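Local coordinates for putative XRE-family transcriptional regulator (PDB 2OFY), which probably binds DNA through a helix-turn-helix domain and so is thought to act as a transcriptional regulator, at residues Ala37-Glu42 / Phe57-Ala62. Numbering follows the deposited sequence.
Sequences AGISVE and FFTIAA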
loop_
_atom_site.group_PDB
_atom_site.type_symbol
_atom_site.label_atom_id
_atom_site.label_comp_id
_atom_site.label_asym_id
_atom_site.label_seq_id
_atom_site.Cartn_x
_atom_site.Cartn_y
_atom_site.Cartn_z
ATOM N N ALA A 37 -12.395 -2.320 -9.857
ATOM C CA ALA A 37 -11.021 -2.299 -9.281
ATOM C C ALA A 37 -10.068 -3.220 -10.045
ATOM O O ALA A 37 -8.836 -3.180 -9.882
ATOM C CB ALA A 37 -11.051 -2.665 -7.785
ATOM N N GLY A 38 -10.650 -4.077 -10.875
ATOM C CA GLY A 38 -9.869 -5.043 -11.661
ATOM C C GLY A 38 -9.366 -6.231 -10.846
ATOM O O GLY A 38 -8.277 -6.809 -11.137
ATOM N N ILE A 39 -10.163 -6.680 -9.894
ATOM C CA ILE A 39 -9.754 -7.832 -9.092
ATOM C C ILE A 39 -10.852 -8.882 -9.026
ATOM O O ILE A 39 -11.973 -8.642 -9.518
ATOM C CB ILE A 39 -9.356 -7.398 -7.668
ATOM C CG1 ILE A 39 -10.553 -6.792 -6.904
ATOM C CG2 ILE A 39 -8.121 -6.437 -7.709
ATOM C CD1 ILE A 39 -10.270 -6.582 -5.349
ATOM N N SER A 40 -10.568 -10.043 -8.436
ATOM C CA SER A 40 -11.634 -11.034 -8.297
ATOM C C SER A 40 -12.470 -10.769 -7.056
ATOM O O SER A 40 -11.995 -10.146 -6.094
ATOM C CB SER A 40 -11.064 -12.436 -8.181
ATOM O OG SER A 40 -10.230 -12.522 -7.041
ATOM N N VAL A 41 -13.688 -11.320 -7.062
ATOM C CA VAL A 41 -14.529 -11.227 -5.836
ATOM C C VAL A 41 -13.826 -11.999 -4.702
ATOM O O VAL A 41 -13.822 -11.535 -3.535
ATOM C CB VAL A 41 -15.944 -11.752 -6.065
ATOM C CG1 VAL A 41 -16.612 -12.179 -4.743
ATOM C CG2 VAL A 41 -16.764 -10.707 -6.783
ATOM N N GLU A 42 -13.214 -13.138 -5.052
ATOM C CA GLU A 42 -12.445 -13.860 -4.048
ATOM C C GLU A 42 -11.378 -12.999 -3.380
ATOM O O GLU A 42 -11.263 -13.003 -2.163
ATOM C CB GLU A 42 -11.870 -15.218 -4.541
ATOM C CG GLU A 42 -12.810 -16.367 -4.095
ATOM C CD GLU A 42 -13.548 -16.050 -2.771
ATOM O OE1 GLU A 42 -14.805 -16.185 -2.722
ATOM O OE2 GLU A 42 -12.874 -15.594 -1.797
ATOM N N PHE A 57 -0.160 -2.869 -2.315
ATOM C CA PHE A 57 -0.448 -1.431 -2.364
ATOM C C PHE A 57 -1.378 -1.102 -3.538
ATOM O O PHE A 57 -2.371 -0.356 -3.374
ATOM C CB PHE A 57 0.858 -0.642 -2.609
ATOM C CG PHE A 57 0.616 0.831 -2.749
ATOM C CD1 PHE A 57 0.244 1.602 -1.637
ATOM C CD2 PHE A 57 0.729 1.451 -4.008
ATOM C CE1 PHE A 57 -0.038 2.958 -1.800
ATOM C CE2 PHE A 57 0.458 2.821 -4.144
ATOM C CZ PHE A 57 0.065 3.553 -3.046
ATOM N N PHE A 58 -1.046 -1.622 -4.717
ATOM C CA PHE A 58 -1.804 -1.235 -5.939
ATOM C C PHE A 58 -3.232 -1.760 -5.905
ATOM O O PHE A 58 -4.145 -1.063 -6.342
ATOM C CB PHE A 58 -1.015 -1.549 -7.197
ATOM C CG PHE A 58 0.141 -0.595 -7.370
ATOM C CD1 PHE A 58 -0.106 0.768 -7.653
ATOM C CD2 PHE A 58 1.447 -1.008 -7.082
ATOM C CE1 PHE A 58 0.953 1.646 -7.748
ATOM C CE2 PHE A 58 2.495 -0.160 -7.182
ATOM C CZ PHE A 58 2.281 1.170 -7.520
ATOM N N THR A 59 -3.423 -2.907 -5.271
ATOM C CA THR A 59 -4.793 -3.444 -5.084
ATOM C C THR A 59 -5.635 -2.600 -4.134
ATOM O O THR A 59 -6.785 -2.269 -4.464
ATOM C CB THR A 59 -4.745 -4.882 -4.659
ATOM O OG1 THR A 59 -4.027 -5.596 -5.690
ATOM C CG2 THR A 59 -6.180 -5.435 -4.491
ATOM N N ILE A 60 -5.056 -2.225 -2.999
ATOM C CA ILE A 60 -5.797 -1.419 -2.036
ATOM C C ILE A 60 -6.100 -0.037 -2.663
ATOM O O ILE A 60 -7.214 0.516 -2.502
ATOM C CB ILE A 60 -5.043 -1.320 -0.721
ATOM C CG1 ILE A 60 -4.856 -2.715 -0.094
ATOM C CG2 ILE A 60 -5.722 -0.355 0.201
ATOM C CD1 ILE A 60 -6.160 -3.533 0.110
ATOM N N ALA A 61 -5.109 0.515 -3.370
ATOM C CA ALA A 61 -5.306 1.763 -4.068
ATOM C C ALA A 61 -6.479 1.676 -5.047
ATOM O O ALA A 61 -7.240 2.586 -5.167
ATOM C CB ALA A 61 -4.005 2.145 -4.810
ATOM N N ALA A 62 -6.587 0.579 -5.785
ATOM C CA ALA A 62 -7.603 0.491 -6.820
ATOM C C ALA A 62 -8.963 0.393 -6.145
ATOM O O ALA A 62 -9.946 0.938 -6.645
ATOM C CB ALA A 62 -7.335 -0.709 -7.701
#
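With CG1 of Ile39 set between its backbone N and carbonyl carbon (chi1 64°), CG2 is left beside the N and directed at helix 57-66. In Thr59, a chi1 of -58° places OG1 beside the backbone N and anti to the carbonyl carbon, which leaves CG2 anti to the N, on the side of Ile39. The two CG2 methyls, of Ile39 and Thr59, thus meet 3.9 Å apart. The two side chains run at a slant to each other and touch methyl to methyl; a beta-branched threonine suits this partly exposed spot because it offers one apolar branch and one polar one. Isoleucine, with two apolar branches, can set CG2 against Thr59 while its side chain also touches Leu44 and Val63.

About one turn further along helix 57-66, Ala62 meets Ala37, and their CA atoms are the closest across the two segments, 5.1 Å apart. Ala62 CB rests 3.6 Å from Ala37 O. In return, Ala37 CB lies 3.9 Å from Ala62 O. Such small residues let the end of one helix sit almost directly on the backbone of the other. No hydrogen bond spans the two segments, so the join is purely one of packing.

Gly38 ends helix 30-37 as the C-prime residue of a Schellman motif; its positive phi (76°) is readily adopted by glycine. Ser40 then N-caps the next helix, its OG accepting from Thr43 N. Together they form the turn between helices 30-37 and 41-48, the two helices of the helix-turn-helix, with Ile39 at its middle. Helix 57-66 packs against this turn: Ala37 reaches Val63 and Val66, and Thr59 and Ile60 lean on Ile47 of helix 41-48, while Ile60 continues to Leu17 and Leu21 of helix 8-25.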